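Local coordinates for protein alpha-L-rhamnosidase (Klebsiella oxytoca, PDB 4XHC) that probably hydrolyses terminal alpha-L-rhamnose from glycosides as a two-domain family 78 glycoside hydrolase, and holds rhamnose in its pocket, at residues A[128-133]-A[524-529]. Sequence-based numbering, arbitrary orientation.
Sequences FGETLS and NSYCHA. With RAM (alpha-L-rhamnopyranose), chain C.
The ring of Tyr526 takes the methyl group of Thr131 on one face and the carboxylate of Glu130 at its edge. Thr131 CG2 lies 3.9 Å from the centroid of the Tyr526 ring, only 9° off the normal, a CH-pi contact that a beta-branched threonine suits because its two branches divide the work: CG2 meets the ring while OG1 turns back to Ser133 OG, 3.0 Å away. At the edge, Glu130 OE1 sits 3.5 Å from Tyr526 CD2, the carboxylate plane turned 75° from the ring. Glu130 reaches this place with CG anti to its carbonyl carbon (chi1 -61°) and the chain extended beyond. The same OE1 accepts the backbone N-H of Tyr526 at 3.0 Å, from above the carboxylate plane, and forms a salt bridge with Lys240, whose NZ also bonds Asn524 O; this pairing would be expected to favour the charged carboxylate. The other oxygen, Glu130 OE2, receives a hydrogen bond from a water at 2.8 Å, and that water also bonds Ser525 OG. From there the polar chain runs to the sugar: Ser525 OG pairs with His528 ND1 at 2.9 Å, and His528 NE2, on the far side of the imidazole, donates to rhamnose O3 at 3.1 Å, with O3 in the ring plane. Histidine fits here because its two nitrogens can serve serine and ligand at once. Glu506 binds both the sugar and the Ser525 backbone. In this buried interface, the turn following strand 122-129 of the N-terminal beta domain meets the pocket loop between helices 482-498 and 534-540 of the catalytic domain; strand 102-104 touches Glu130 and Cys527 through His102, and helix 214-230 packs against Cys527.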
loop_
_atom_site.group_PDB
_atom_site.type_symbol
_atom_site.label_atom_id
_atom_site.label_comp_id
_atom_site.label_asym_id
_atom_site.label_seq_id
_atom_site.Cartn_x
_atom_site.Cartn_y
_atom_site.Cartn_z
ATOM N N PHE A 128 -6.009 -3.880 -10.711
ATOM C CA PHE A 128 -7.307 -4.487 -10.962
ATOM C C PHE A 128 -8.013 -3.785 -12.108
ATOM O O PHE A 128 -8.045 -2.552 -12.155
ATOM C CB PHE A 128 -8.185 -4.331 -9.735
ATOM C CG PHE A 128 -7.634 -4.961 -8.493
ATOM C CD1 PHE A 128 -6.720 -4.277 -7.701
ATOM C CD2 PHE A 128 -8.069 -6.216 -8.086
ATOM C CE1 PHE A 128 -6.233 -4.846 -6.532
ATOM C CE2 PHE A 128 -7.575 -6.792 -6.929
ATOM C CZ PHE A 128 -6.661 -6.104 -6.146
ATOM N N GLY A 129 -8.628 -4.552 -12.999
ATOM C CA GLY A 129 -9.349 -3.963 -14.123
ATOM C C GLY A 129 -10.653 -4.648 -14.472
ATOM O O GLY A 129 -10.751 -5.868 -14.413
ATOM N N GLU A 130 -11.656 -3.857 -14.839
ATOM C CA GLU A 130 -12.888 -4.406 -15.375
ATOM C C GLU A 130 -12.678 -4.861 -16.820
ATOM O O GLU A 130 -13.290 -5.836 -17.261
ATOM C CB GLU A 130 -14.017 -3.372 -15.317
ATOM C CG GLU A 130 -14.393 -2.874 -13.927
ATOM C CD GLU A 130 -15.496 -1.825 -13.982
ATOM O OE1 GLU A 130 -15.237 -0.723 -14.516
ATOM O OE2 GLU A 130 -16.622 -2.077 -13.505
ATOM N N THR A 131 -11.839 -4.137 -17.562
ATOM C CA THR A 131 -11.407 -4.561 -18.901
ATOM C C THR A 131 -9.927 -4.923 -18.900
ATOM O O THR A 131 -9.189 -4.552 -17.992
ATOM C CB THR A 131 -11.616 -3.463 -19.956
ATOM O OG1 THR A 131 -10.836 -2.294 -19.626
ATOM C CG2 THR A 131 -13.068 -3.093 -20.034
ATOM N N LEU A 132 -9.488 -5.634 -19.930
ATOM C CA LEU A 132 -8.081 -5.969 -20.049
ATOM C C LEU A 132 -7.234 -4.705 -20.161
ATOM O O LEU A 132 -6.149 -4.634 -19.591
ATOM C CB LEU A 132 -7.839 -6.872 -21.253
ATOM C CG LEU A 132 -6.411 -7.401 -21.435
ATOM C CD1 LEU A 132 -5.943 -8.163 -20.203
ATOM C CD2 LEU A 132 -6.326 -8.271 -22.683
ATOM N N SER A 133 -7.732 -3.699 -20.866
ATOM C CA SER A 133 -6.959 -2.474 -21.069
ATOM C C SER A 133 -6.540 -1.800 -19.745
ATOM O O SER A 133 -5.506 -1.142 -19.691
ATOM C CB SER A 133 -7.702 -1.487 -22.003
ATOM O OG SER A 133 -8.892 -0.955 -21.424
ATOM N N ASN A 524 -13.924 5.306 -16.828
ATOM C CA ASN A 524 -15.326 4.976 -17.055
ATOM C C ASN A 524 -15.657 3.714 -16.262
ATOM O O ASN A 524 -14.774 2.906 -15.958
ATOM C CB ASN A 524 -15.633 4.727 -18.546
ATOM C CG ASN A 524 -15.504 5.977 -19.404
ATOM O OD1 ASN A 524 -15.343 7.090 -18.897
ATOM N ND2 ASN A 524 -15.577 5.797 -20.720
ATOM N N SER A 525 -16.935 3.551 -15.943
ATOM C CA SER A 525 -17.431 2.333 -15.299
ATOM C C SER A 525 -17.910 1.351 -16.360
ATOM O O SER A 525 -18.547 1.748 -17.333
ATOM C CB SER A 525 -18.556 2.680 -14.331
ATOM O OG SER A 525 -19.257 1.519 -13.942
ATOM N N TYR A 526 -17.584 0.075 -16.180
ATOM C CA TYR A 526 -17.954 -0.978 -17.141
ATOM C C TYR A 526 -18.991 -1.937 -16.569
ATOM O O TYR A 526 -19.276 -2.989 -17.139
ATOM C CB TYR A 526 -16.700 -1.713 -17.639
ATOM C CG TYR A 526 -15.864 -0.792 -18.467
ATOM C CD1 TYR A 526 -16.133 -0.604 -19.811
ATOM C CD2 TYR A 526 -14.865 -0.029 -17.888
ATOM C CE1 TYR A 526 -15.395 0.294 -20.570
ATOM C CE2 TYR A 526 -14.114 0.857 -18.640
ATOM C CZ TYR A 526 -14.386 1.016 -19.978
ATOM O OH TYR A 526 -13.638 1.902 -20.707
ATOM N N CYS A 527 -19.579 -1.532 -15.452
ATOM C CA CYS A 527 -20.731 -2.214 -14.884
ATOM C C CYS A 527 -21.587 -1.131 -14.265
ATOM O O CYS A 527 -21.348 -0.736 -13.124
ATOM C CB CYS A 527 -20.293 -3.229 -13.829
ATOM S SG CYS A 527 -21.653 -4.040 -12.974
ATOM N N HIS A 528 -22.549 -0.623 -15.033
ATOM C CA HIS A 528 -23.359 0.511 -14.602
ATOM C C HIS A 528 -24.804 0.145 -14.810
ATOM O O HIS A 528 -25.229 -0.098 -15.937
ATOM C CB HIS A 528 -23.003 1.767 -15.407
ATOM C CG HIS A 528 -22.792 2.985 -14.566
ATOM N ND1 HIS A 528 -21.698 3.138 -13.748
ATOM C CD2 HIS A 528 -23.520 4.116 -14.435
ATOM C CE1 HIS A 528 -21.765 4.305 -13.135
ATOM N NE2 HIS A 528 -22.860 4.919 -13.535
ATOM N N ALA A 529 -25.558 0.122 -13.720
ATOM C CA ALA A 529 -26.904 -0.451 -13.731
ATOM C C ALA A 529 -27.952 0.411 -14.440
ATOM O O ALA A 529 -29.037 -0.073 -14.749
ATOM C CB ALA A 529 -27.349 -0.782 -12.312
HETATM C C1 RAM C . -21.974 10.394 -13.112
HETATM C C2 RAM C . -22.404 8.941 -13.163
HETATM C C3 RAM C . -23.786 8.769 -12.560
HETATM C C4 RAM C . -24.679 9.907 -13.025
HETATM C C5 RAM C . -24.173 11.204 -12.416
HETATM C C6 RAM C . -24.417 12.409 -13.289
HETATM O O1 RAM C . -20.650 10.435 -12.750
HETATM O O2 RAM C . -22.452 8.583 -14.534
HETATM O O3 RAM C . -24.356 7.518 -12.947
HETATM O O4 RAM C . -26.013 9.692 -12.603
HETATM O O5 RAM C . -22.753 11.119 -12.167
HETATM O O HOH W 1 -18.112 -0.128 -12.055
#